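PDB 1VPV: fatty acid-binding protein TM_1468 from Thermotoga maritima, which binds long-chain fatty acids such as palmitate and may take part in lipid transport or fatty acid metabolism. Local coordinates for residues E58-Y63 with P275-T281; F83-L88 with A117-V121; F170-F174 with K231-T236; G254-L258 with T288-G292. One frame throughout, in Å; residues are numbered along the deposited sequence.

Contact 1 (E58-Y63 with P275-T281). With PLM (palmitic acid), chain D.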
# COMPACT_ATOMS: atom_id res chain seq x y z
N GLU A 58 -4.40 -16.93 4.47
CA GLU A 58 -4.61 -16.18 5.71
C GLU A 58 -5.40 -14.93 5.47
O GLU A 58 -6.28 -14.58 6.27
CB GLU A 58 -3.31 -15.87 6.42
CG GLU A 58 -2.87 -17.03 7.37
CD GLU A 58 -2.04 -16.56 8.55
OE1 GLU A 58 -2.60 -15.83 9.42
OE2 GLU A 58 -0.84 -16.94 8.62
N ILE A 59 -5.11 -14.27 4.37
CA ILE A 59 -5.82 -13.07 4.03
C ILE A 59 -7.30 -13.37 3.77
O ILE A 59 -8.18 -12.62 4.24
CB ILE A 59 -5.14 -12.30 2.88
CG1 ILE A 59 -3.95 -11.54 3.47
CG2 ILE A 59 -6.08 -11.32 2.26
CD1 ILE A 59 -2.97 -11.04 2.42
N MSE A 60 -7.58 -14.45 3.06
CA MSE A 60 -8.95 -14.91 2.86
C MSE A 60 -9.75 -15.29 4.12
O MSE A 60 -10.95 -15.00 4.21
CB MSE A 60 -8.89 -16.15 2.03
CG MSE A 60 -8.56 -15.87 0.61
SE MSE A 60 -10.11 -16.41 -0.38
CE MSE A 60 -9.81 -18.38 -0.30
N ASN A 61 -9.10 -16.00 5.04
CA ASN A 61 -9.69 -16.34 6.32
C ASN A 61 -10.09 -15.08 7.11
O ASN A 61 -11.18 -15.00 7.69
CB ASN A 61 -8.70 -17.16 7.14
CG ASN A 61 -9.29 -17.68 8.42
OD1 ASN A 61 -8.99 -17.17 9.50
ND2 ASN A 61 -10.13 -18.70 8.31
N PHE A 62 -9.19 -14.11 7.10
CA PHE A 62 -9.41 -12.87 7.78
C PHE A 62 -10.63 -12.15 7.21
O PHE A 62 -11.42 -11.56 7.92
CB PHE A 62 -8.18 -11.98 7.64
CG PHE A 62 -8.31 -10.68 8.38
CD1 PHE A 62 -8.06 -10.64 9.76
CD2 PHE A 62 -8.75 -9.53 7.72
CE1 PHE A 62 -8.21 -9.46 10.47
CE2 PHE A 62 -8.89 -8.36 8.41
CZ PHE A 62 -8.64 -8.32 9.81
N TYR A 63 -10.74 -12.16 5.89
CA TYR A 63 -11.86 -11.54 5.23
C TYR A 63 -13.15 -12.15 5.75
O TYR A 63 -14.13 -11.47 5.96
CB TYR A 63 -11.79 -11.73 3.69
CG TYR A 63 -10.82 -10.84 2.92
CD1 TYR A 63 -10.39 -9.61 3.41
CD2 TYR A 63 -10.39 -11.22 1.65
CE1 TYR A 63 -9.52 -8.80 2.67
CE2 TYR A 63 -9.54 -10.41 0.90
CZ TYR A 63 -9.12 -9.20 1.41
OH TYR A 63 -8.25 -8.41 0.65
N PRO A 275 -5.02 -8.28 -3.29
CA PRO A 275 -5.97 -8.12 -2.20
C PRO A 275 -5.37 -7.31 -1.04
O PRO A 275 -4.20 -7.45 -0.73
CB PRO A 275 -6.25 -9.55 -1.76
CG PRO A 275 -5.10 -10.32 -2.21
CD PRO A 275 -4.59 -9.67 -3.45
N MSE A 276 -6.16 -6.46 -0.41
CA MSE A 276 -5.65 -5.69 0.72
C MSE A 276 -5.53 -6.60 1.95
O MSE A 276 -6.42 -7.44 2.23
CB MSE A 276 -6.57 -4.51 1.03
CG MSE A 276 -6.58 -3.47 -0.03
SE MSE A 276 -8.22 -2.31 -0.08
CE MSE A 276 -7.32 -0.50 -0.17
N GLY A 277 -4.42 -6.44 2.66
CA GLY A 277 -4.12 -7.27 3.84
C GLY A 277 -5.03 -6.99 5.04
O GLY A 277 -6.00 -6.24 4.95
N LYS A 278 -4.68 -7.59 6.17
CA LYS A 278 -5.51 -7.49 7.39
C LYS A 278 -5.55 -6.07 7.96
O LYS A 278 -6.60 -5.57 8.35
CB LYS A 278 -5.02 -8.48 8.48
CG LYS A 278 -4.76 -9.91 8.01
CD LYS A 278 -4.57 -10.83 9.21
CE LYS A 278 -4.27 -12.27 8.81
NZ LYS A 278 -3.83 -13.03 10.00
N VAL A 279 -4.40 -5.42 8.00
CA VAL A 279 -4.33 -4.07 8.56
C VAL A 279 -5.06 -3.05 7.69
O VAL A 279 -5.89 -2.28 8.17
CB VAL A 279 -2.87 -3.67 8.81
CG1 VAL A 279 -2.77 -2.24 9.26
CG2 VAL A 279 -2.27 -4.58 9.88
N ILE A 280 -4.79 -3.03 6.40
CA ILE A 280 -5.47 -2.09 5.54
C ILE A 280 -7.00 -2.33 5.59
O ILE A 280 -7.80 -1.39 5.76
CB ILE A 280 -4.87 -2.12 4.13
CG1 ILE A 280 -3.46 -1.51 4.16
CG2 ILE A 280 -5.77 -1.41 3.14
CD1 ILE A 280 -3.43 0.01 4.29
N THR A 281 -7.39 -3.59 5.51
CA THR A 281 -8.81 -3.94 5.54
C THR A 281 -9.48 -3.46 6.81
O THR A 281 -10.64 -3.00 6.79
CB THR A 281 -8.99 -5.45 5.46
OG1 THR A 281 -8.39 -5.89 4.24
CG2 THR A 281 -10.45 -5.82 5.42
C1 PLM D . -0.46 0.88 12.39
O1 PLM D . 0.68 1.37 12.66
O2 PLM D . -1.23 0.45 13.31
C2 PLM D . -0.86 0.79 10.94
C3 PLM D . -1.84 1.88 10.57
C4 PLM D . -2.34 1.68 9.15
C5 PLM D . -3.38 2.75 8.83
C6 PLM D . -3.93 2.61 7.43
C7 PLM D . -4.91 3.72 7.08
C8 PLM D . -5.75 3.34 5.86
C9 PLM D . -4.95 3.46 4.58
CA PLM D . -5.74 3.01 3.37
CB PLM D . -4.96 3.29 2.09
CC PLM D . -5.62 2.57 0.91
CD PLM D . -4.97 2.96 -0.44
CE PLM D . -5.46 2.09 -1.59
CF PLM D . -4.97 2.57 -2.94
CG PLM D . -3.57 2.07 -3.28

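Contact 2 (F83-L88 with A117-V121)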
# COMPACT_ATOMS: atom_id res chain seq x y z
N PHE A 83 11.81 -5.67 13.40
CA PHE A 83 12.69 -5.16 12.36
C PHE A 83 14.15 -5.66 12.48
O PHE A 83 14.74 -6.06 11.45
CB PHE A 83 12.66 -3.63 12.28
CG PHE A 83 11.52 -3.09 11.43
CD1 PHE A 83 11.58 -3.16 10.06
CD2 PHE A 83 10.40 -2.50 12.02
CE1 PHE A 83 10.51 -2.69 9.26
CE2 PHE A 83 9.36 -2.00 11.25
CZ PHE A 83 9.41 -2.09 9.87
N LYS A 84 14.72 -5.59 13.70
CA LYS A 84 16.08 -6.08 13.96
C LYS A 84 16.23 -7.52 13.49
O LYS A 84 17.19 -7.85 12.81
CB LYS A 84 16.43 -6.07 15.46
CG LYS A 84 17.22 -4.90 15.96
CD LYS A 84 17.77 -5.17 17.38
CE LYS A 84 18.90 -6.24 17.40
NZ LYS A 84 19.64 -6.34 18.71
N LYS A 85 15.30 -8.37 13.88
CA LYS A 85 15.40 -9.80 13.54
C LYS A 85 15.43 -10.02 12.03
O LYS A 85 16.30 -10.74 11.55
CB LYS A 85 14.30 -10.62 14.23
CG LYS A 85 14.51 -10.71 15.76
CD LYS A 85 13.50 -11.61 16.48
N ARG A 86 14.53 -9.39 11.30
CA ARG A 86 14.58 -9.45 9.83
C ARG A 86 15.92 -8.95 9.27
O ARG A 86 16.51 -9.63 8.41
CB ARG A 86 13.43 -8.65 9.18
CG ARG A 86 12.03 -9.11 9.52
CD ARG A 86 11.32 -9.79 8.36
NE ARG A 86 10.05 -10.40 8.79
CZ ARG A 86 9.20 -11.02 7.99
NH1 ARG A 86 9.44 -11.13 6.70
NH2 ARG A 86 8.08 -11.53 8.48
N TYR A 87 16.38 -7.78 9.72
CA TYR A 87 17.64 -7.21 9.22
C TYR A 87 18.80 -8.21 9.36
O TYR A 87 19.57 -8.43 8.43
CB TYR A 87 18.03 -5.92 9.97
CG TYR A 87 17.06 -4.75 9.81
CD1 TYR A 87 16.11 -4.72 8.80
CD2 TYR A 87 17.14 -3.64 10.66
CE1 TYR A 87 15.24 -3.63 8.65
CE2 TYR A 87 16.29 -2.53 10.50
CZ TYR A 87 15.34 -2.54 9.51
OH TYR A 87 14.49 -1.47 9.36
N LEU A 88 18.89 -8.79 10.55
CA LEU A 88 19.91 -9.78 10.88
C LEU A 88 19.77 -11.05 10.06
O LEU A 88 20.78 -11.62 9.66
CB LEU A 88 19.86 -10.14 12.35
CG LEU A 88 20.26 -9.00 13.26
CD1 LEU A 88 20.01 -9.41 14.70
CD2 LEU A 88 21.74 -8.59 13.05
N ALA A 117 15.45 0.41 14.41
CA ALA A 117 16.04 -0.93 14.28
C ALA A 117 17.35 -0.83 13.48
O ALA A 117 18.29 -1.54 13.78
CB ALA A 117 15.08 -1.88 13.66
N SER A 118 17.40 0.09 12.50
CA SER A 118 18.60 0.24 11.64
C SER A 118 19.86 0.66 12.41
O SER A 118 20.98 0.41 11.96
CB SER A 118 18.38 1.28 10.55
OG SER A 118 18.34 2.60 11.09
N LYS A 119 19.66 1.31 13.55
CA LYS A 119 20.77 1.74 14.40
C LYS A 119 21.31 0.63 15.27
O LYS A 119 22.40 0.76 15.81
CB LYS A 119 20.36 2.94 15.26
CG LYS A 119 19.81 4.09 14.41
CD LYS A 119 19.92 5.44 15.08
CE LYS A 119 19.49 6.53 14.12
NZ LYS A 119 20.32 7.76 14.29
N GLU A 120 20.59 -0.48 15.39
CA GLU A 120 21.06 -1.59 16.23
C GLU A 120 21.71 -2.76 15.49
O GLU A 120 21.89 -3.81 16.07
CB GLU A 120 19.89 -2.09 17.07
CG GLU A 120 19.32 -0.99 17.98
CD GLU A 120 18.81 -1.52 19.31
OE1 GLU A 120 18.31 -2.67 19.37
OE2 GLU A 120 18.91 -0.79 20.31
N VAL A 121 22.05 -2.58 14.22
CA VAL A 121 22.64 -3.65 13.39
C VAL A 121 23.78 -3.13 12.51
O VAL A 121 23.85 -1.94 12.18
CB VAL A 121 21.61 -4.35 12.46
CG1 VAL A 121 20.51 -4.98 13.25
CG2 VAL A 121 21.00 -3.38 11.41

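Contact 3 (F170-F174 with K231-T236). With PLM (palmitic acid), chain D.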
# COMPACT_ATOMS: atom_id res chain seq x y z
N PHE A 170 3.77 8.43 -7.96
CA PHE A 170 3.07 7.33 -7.26
C PHE A 170 1.86 7.87 -6.50
O PHE A 170 2.01 8.76 -5.67
CB PHE A 170 4.01 6.60 -6.32
CG PHE A 170 5.34 6.25 -6.95
CD1 PHE A 170 5.43 5.23 -7.87
CD2 PHE A 170 6.49 6.93 -6.60
CE1 PHE A 170 6.62 4.91 -8.43
CE2 PHE A 170 7.70 6.60 -7.17
CZ PHE A 170 7.77 5.60 -8.07
N LYS A 171 0.68 7.34 -6.80
CA LYS A 171 -0.58 7.81 -6.24
C LYS A 171 -1.35 6.66 -5.62
O LYS A 171 -1.23 5.51 -6.05
CB LYS A 171 -1.42 8.44 -7.35
CG LYS A 171 -0.65 9.50 -8.12
CD LYS A 171 -1.51 10.12 -9.13
CE LYS A 171 -0.76 11.19 -9.88
NZ LYS A 171 -0.44 12.31 -8.94
N ALA A 172 -2.12 6.98 -4.59
CA ALA A 172 -3.06 6.03 -3.96
C ALA A 172 -4.44 6.69 -3.91
O ALA A 172 -4.60 7.79 -3.33
CB ALA A 172 -2.58 5.67 -2.59
N ILE A 173 -5.41 6.06 -4.57
CA ILE A 173 -6.76 6.60 -4.80
C ILE A 173 -7.76 5.44 -4.61
O ILE A 173 -7.60 4.36 -5.19
CB ILE A 173 -6.86 7.19 -6.22
CG1 ILE A 173 -5.82 8.33 -6.39
CG2 ILE A 173 -8.27 7.69 -6.52
CD1 ILE A 173 -5.71 8.89 -7.79
N PHE A 174 -8.79 5.63 -3.79
CA PHE A 174 -9.68 4.51 -3.42
C PHE A 174 -11.03 5.00 -2.92
O PHE A 174 -11.20 6.19 -2.61
CB PHE A 174 -9.01 3.58 -2.37
CG PHE A 174 -8.80 4.21 -1.01
CD1 PHE A 174 -7.80 5.18 -0.81
CD2 PHE A 174 -9.58 3.81 0.08
CE1 PHE A 174 -7.57 5.75 0.48
CE2 PHE A 174 -9.37 4.36 1.34
CZ PHE A 174 -8.36 5.35 1.55
N LYS A 231 -10.08 12.21 -10.23
CA LYS A 231 -9.04 12.71 -9.33
C LYS A 231 -7.64 12.52 -9.92
O LYS A 231 -6.83 13.44 -9.93
CB LYS A 231 -9.14 12.07 -7.95
CG LYS A 231 -7.90 12.25 -7.04
CD LYS A 231 -7.51 13.72 -6.78
CE LYS A 231 -8.42 14.39 -5.75
NZ LYS A 231 -8.25 15.87 -5.68
N LEU A 232 -7.35 11.32 -10.42
CA LEU A 232 -6.10 11.07 -11.13
C LEU A 232 -5.88 12.06 -12.27
O LEU A 232 -4.76 12.50 -12.53
CB LEU A 232 -6.09 9.65 -11.67
CG LEU A 232 -4.96 9.28 -12.62
CD1 LEU A 232 -3.65 9.22 -11.85
CD2 LEU A 232 -5.22 7.95 -13.30
N ARG A 233 -6.97 12.40 -12.97
CA ARG A 233 -6.90 13.23 -14.14
C ARG A 233 -6.58 14.69 -13.79
O ARG A 233 -6.29 15.49 -14.67
CB ARG A 233 -8.22 13.14 -14.90
CG ARG A 233 -8.13 13.61 -16.33
CD ARG A 233 -9.50 13.65 -17.02
NE ARG A 233 -10.33 12.50 -16.67
CZ ARG A 233 -11.67 12.48 -16.75
NH1 ARG A 233 -12.34 13.54 -17.20
NH2 ARG A 233 -12.33 11.38 -16.38
N GLU A 234 -6.65 15.05 -12.52
CA GLU A 234 -6.35 16.41 -12.13
C GLU A 234 -4.91 16.78 -12.41
O GLU A 234 -4.64 17.95 -12.67
CB GLU A 234 -6.69 16.66 -10.67
CG GLU A 234 -8.20 16.74 -10.45
CD GLU A 234 -8.58 16.96 -8.99
OE1 GLU A 234 -7.69 17.21 -8.14
OE2 GLU A 234 -9.79 16.90 -8.70
N ASP A 235 -3.99 15.82 -12.38
CA ASP A 235 -2.57 16.13 -12.69
C ASP A 235 -1.89 15.24 -13.74
O ASP A 235 -0.69 15.39 -13.98
CB ASP A 235 -1.71 16.12 -11.41
CG ASP A 235 -1.40 14.71 -10.91
OD1 ASP A 235 -2.27 13.82 -11.06
OD2 ASP A 235 -0.28 14.51 -10.36
N THR A 236 -2.65 14.35 -14.37
CA THR A 236 -2.12 13.35 -15.29
C THR A 236 -3.08 13.25 -16.47
O THR A 236 -4.11 12.59 -16.39
CB THR A 236 -1.95 11.98 -14.56
OG1 THR A 236 -1.17 12.17 -13.37
CG2 THR A 236 -1.24 10.93 -15.44
C1 PLM D . -0.46 0.88 12.39
O1 PLM D . 0.68 1.37 12.66
O2 PLM D . -1.23 0.45 13.31
C2 PLM D . -0.86 0.79 10.94
C3 PLM D . -1.84 1.88 10.57
C4 PLM D . -2.34 1.68 9.15
C5 PLM D . -3.38 2.75 8.83
C6 PLM D . -3.93 2.61 7.43
C7 PLM D . -4.91 3.72 7.08
C8 PLM D . -5.75 3.34 5.86
C9 PLM D . -4.95 3.46 4.58
CA PLM D . -5.74 3.01 3.37
CB PLM D . -4.96 3.29 2.09
CC PLM D . -5.62 2.57 0.91
CD PLM D . -4.97 2.96 -0.44
CE PLM D . -5.46 2.09 -1.59
CF PLM D . -4.97 2.57 -2.94
CG PLM D . -3.57 2.07 -3.28

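Contact 4 (G254-L258 with T288-G292). With PLM (palmitic acid), chain D.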
# COMPACT_ATOMS: atom_id res chain seq x y z
N GLY A 254 -15.30 -5.49 -8.02
CA GLY A 254 -15.20 -4.03 -7.91
C GLY A 254 -13.93 -3.48 -8.53
O GLY A 254 -13.96 -2.53 -9.31
N VAL A 255 -12.80 -4.11 -8.22
CA VAL A 255 -11.53 -3.60 -8.69
C VAL A 255 -11.40 -3.88 -10.20
O VAL A 255 -10.80 -3.09 -10.96
CB VAL A 255 -10.36 -4.15 -7.83
CG1 VAL A 255 -10.11 -5.60 -8.09
CG2 VAL A 255 -9.12 -3.34 -8.08
N VAL A 256 -12.03 -4.96 -10.66
CA VAL A 256 -11.97 -5.29 -12.06
C VAL A 256 -12.68 -4.23 -12.91
O VAL A 256 -12.18 -3.87 -13.96
CB VAL A 256 -12.43 -6.74 -12.34
CG1 VAL A 256 -12.66 -6.99 -13.81
CG2 VAL A 256 -11.38 -7.71 -11.84
N GLU A 257 -13.82 -3.73 -12.46
CA GLU A 257 -14.54 -2.66 -13.16
C GLU A 257 -13.74 -1.36 -13.21
O GLU A 257 -13.74 -0.64 -14.23
CB GLU A 257 -15.88 -2.38 -12.48
CG GLU A 257 -16.94 -3.44 -12.66
N LEU A 258 -13.07 -1.06 -12.10
CA LEU A 258 -12.25 0.14 -11.97
C LEU A 258 -11.13 0.15 -12.98
O LEU A 258 -10.92 1.17 -13.66
CB LEU A 258 -11.68 0.25 -10.56
CG LEU A 258 -10.66 1.36 -10.29
CD1 LEU A 258 -11.22 2.71 -10.63
CD2 LEU A 258 -10.22 1.30 -8.84
N THR A 288 -14.02 -2.35 -0.08
CA THR A 288 -13.18 -1.27 -0.59
C THR A 288 -12.47 -1.60 -1.92
O THR A 288 -12.05 -2.72 -2.15
CB THR A 288 -12.15 -0.88 0.49
OG1 THR A 288 -12.85 -0.39 1.65
CG2 THR A 288 -11.13 0.19 -0.03
N VAL A 289 -12.34 -0.59 -2.79
CA VAL A 289 -11.73 -0.73 -4.10
C VAL A 289 -10.84 0.49 -4.41
O VAL A 289 -11.23 1.64 -4.17
CB VAL A 289 -12.82 -0.91 -5.21
CG1 VAL A 289 -12.30 -0.59 -6.60
CG2 VAL A 289 -13.34 -2.30 -5.17
N GLY A 290 -9.65 0.25 -4.92
CA GLY A 290 -8.78 1.37 -5.21
C GLY A 290 -7.70 1.00 -6.18
O GLY A 290 -7.63 -0.16 -6.64
N PHE A 291 -6.85 1.97 -6.51
CA PHE A 291 -5.63 1.63 -7.18
C PHE A 291 -4.43 2.44 -6.74
O PHE A 291 -4.57 3.59 -6.32
CB PHE A 291 -5.78 1.62 -8.71
CG PHE A 291 -6.53 2.79 -9.31
CD1 PHE A 291 -6.51 4.05 -8.77
CD2 PHE A 291 -7.18 2.61 -10.52
CE1 PHE A 291 -7.20 5.08 -9.38
CE2 PHE A 291 -7.87 3.64 -11.12
CZ PHE A 291 -7.87 4.87 -10.57
N GLY A 292 -3.27 1.78 -6.79
CA GLY A 292 -1.98 2.44 -6.72
C GLY A 292 -1.58 2.66 -8.16
O GLY A 292 -1.64 1.73 -8.96
C1 PLM D . -0.46 0.88 12.39
O1 PLM D . 0.68 1.37 12.66
O2 PLM D . -1.23 0.45 13.31
C2 PLM D . -0.86 0.79 10.94
C3 PLM D . -1.84 1.88 10.57
C4 PLM D . -2.34 1.68 9.15
C5 PLM D . -3.38 2.75 8.83
C6 PLM D . -3.93 2.61 7.43
C7 PLM D . -4.91 3.72 7.08
C8 PLM D . -5.75 3.34 5.86
C9 PLM D . -4.95 3.46 4.58
CA PLM D . -5.74 3.01 3.37
CB PLM D . -4.96 3.29 2.09
CC PLM D . -5.62 2.57 0.91
CD PLM D . -4.97 2.96 -0.44
CE PLM D . -5.46 2.09 -1.59
CF PLM D . -4.97 2.57 -2.94
CG PLM D . -3.57 2.07 -3.28

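Contact 1 (E58-Y63 with P275-T281)
With chi1 at -178°, F62 turns its ring away from its own backbone N and lays it against K278. K278 starts with CG opposite its carbonyl carbon (chi1 -47°) and then runs extended across that ring. Its CB sits 3.6 Å from the centroid of the F62 ring, almost exactly over the centre, as a CH-pi contact. Farther out, K278 CD is 3.5 Å from F62 CD1. K278 NZ then forms a salt bridge to E58 OE1 at 3.1 Å, met on the anti side and out of the carboxylate plane. E50 is the stronger partner of this ammonium, and P51 O also accepts from it. With alanine at F62, K278 would probably lose the flat surface under its chain, and a gap would open beside T281.

Next to this, Y63 OH gives a weak hydrogen bond to M276 O (2.6 Å). T281 OG1 lies at the edge of the Y63 ring, in its plane. The same hydroxyl donates to G277 O at 2.5 Å, while T281 N reaches that oxygen from the opposite face. G277 is the N-cap of helix 278-284. I59 CD1 packs 4.2 Å from G277 CA.

Helix 278-284 thus lies between helix 56-68 and the palmitate chain, which M276, V279 and I280 touch. Strand 35-43 adds V42 against both F62 and K278.

Contact 2 (F83-L88 with A117-V121)
K84 and V121 lose the most surface to each other's segments, and Y87 follows. K84 uses its aliphatic chain more than its charge. Its CD lies 3.2 Å from E120 OE1 and also rests against E120 CB, the two chains nearly perpendicular. A bend at chi3 (70°) leaves K84 NZ 4.0 Å from E120 OE1, a long salt bridge at the surface.

V121 comes just after helix 110-118 and points its CB toward helix 80-92. Its two methyls divide the work. CG1 packs on L88, 3.8 Å from L88 CD2. CG2 stands between the backbone N and the carbonyl carbon of V121 and reaches Y87 CD2 at 3.9 Å.

The helix that V121 follows is the connection of a beta-alpha-beta crossover. It links the parallel neighbours 97-102 and 125-129, and helix 80-92, which comes just before the first of these strands, packs beside it.

Y87 carries the buried side of this helix pair. Its CE2 is 3.4 Å from A117 CB, and the backbone N of S118 lies in the ring plane at its edge. The hydroxyl of Y87 is hydrogen-bonded to A114 O, one turn back in helix 110-118, so the ring is held at its far end too. A117 itself fits between two aromatic residues, its CB also 3.3 Å from F83 CB. The small side chain lets the backbones come close, with K84 CA and A117 CA 5.2 Å apart. On the sheet side, V125 of strand 125-129 touches both Y87 and S118, and F83 reaches I38 of strand 35-43.

Contact 3 (F170-F174 with K231-T236)
K171 and D235 make the charged part of this contact. The chain of K171 runs extended from the strand and bends only at its end (chi4 -66°), which brings NZ onto the carboxylate. K171 NZ donates to D235 OD2 at 2.6 Å, on the syn side and 18° out of the carboxylate plane. D235 OD2 also forms a salt bridge with R298, so two cations meet at one oxygen and would probably keep the carboxylate ionised. K168 O takes a further hydrogen bond from K171 NZ. At the other carboxylate oxygen, T236 OG1 gives a weak hydrogen bond to D235 OD1.

The apolar part lies beside the charges. K171 CD rests 3.6 Å from L232 CD1. I173 CD1 touches L232 CB at 4.0 Å and K231 CG at 4.1 Å.

The contact fixes the C-terminal end of helix 220-232, and the turn after it, on one face of strand 170-176. On the other face, A172 and F174 meet palmitate. Strands 201-208 and 289-295 flank strand 170-176 in the sheet, and I293 of the latter also touches L232.

Contact 4 (G254-L258 with T288-G292)
L258 and V255 belong to the helix of a beta-alpha-beta crossover, helix 252-263, which links the parallel strands 241-248 and 267-275. Here they pack on V289, G290 and F291 of the neighbouring strand 289-295. The helix and strand segments cross at 51°, with their axes 7.7 Å apart at closest approach.

L258 and V289 bury the most surface; L258 reaches all three strand residues. Its CG stands anti to the backbone N (chi1 173°), carrying both methyls to the strand. CD2 lies over the face of the F291 ring, 4.1 Å from its centroid, a CH-pi contact. CD1 approaches F291 CE2 at 3.5 Å. L258 CD2 also meets V289 CG1 at 3.6 Å, the two side chains lying alongside and running opposite ways. Cutting L258 back to alanine is likely to open a gap over the F291 ring and cost V289 CG1 its closest contact.

V289 wedges its other methyl against the helix backbone. Its CG2 is 3.6 Å from V255 N and equally near the carbonyl carbon of G254. A side chain at G254 would probably collide with V289 CG2. V255 CG2 rests 3.8 Å from G290 O.

G290 is also tight on its far side, where a CB would be crowded by the palmitate tail. The end of that tail lies against F291 O and G292 N. The strand runs between 170-176 and 241-248, with its backbone bonded to both. On the helix side, L228 and I229 of helix 220-232 pack on L258 and F291 respectively.

Overall arrangement
Contacts 1 and 4 are buried, contacts 2 and 3 only partly so. Contacts 3 and 4 pack helices on adjacent strands of one sheet and touch directly: I173 O and F291 N are a probable hydrogen-bonded pair. Contact 1 meets contact 4 through M276 and T288, and contacts 1, 3 and 4 all reach palmitate. Contact 2 stands apart, its centre about 35 Å from those of contacts 3 and 4, and joins two helices beside the other sheet. Contact 4 rests on apolar side chains, unbridged by hydrogen bonds or salt bridges. Contact 3 adds a short salt bridge toward its edge, contact 2 a long one at the surface, and contact 1 buries a lysine among several polar partners.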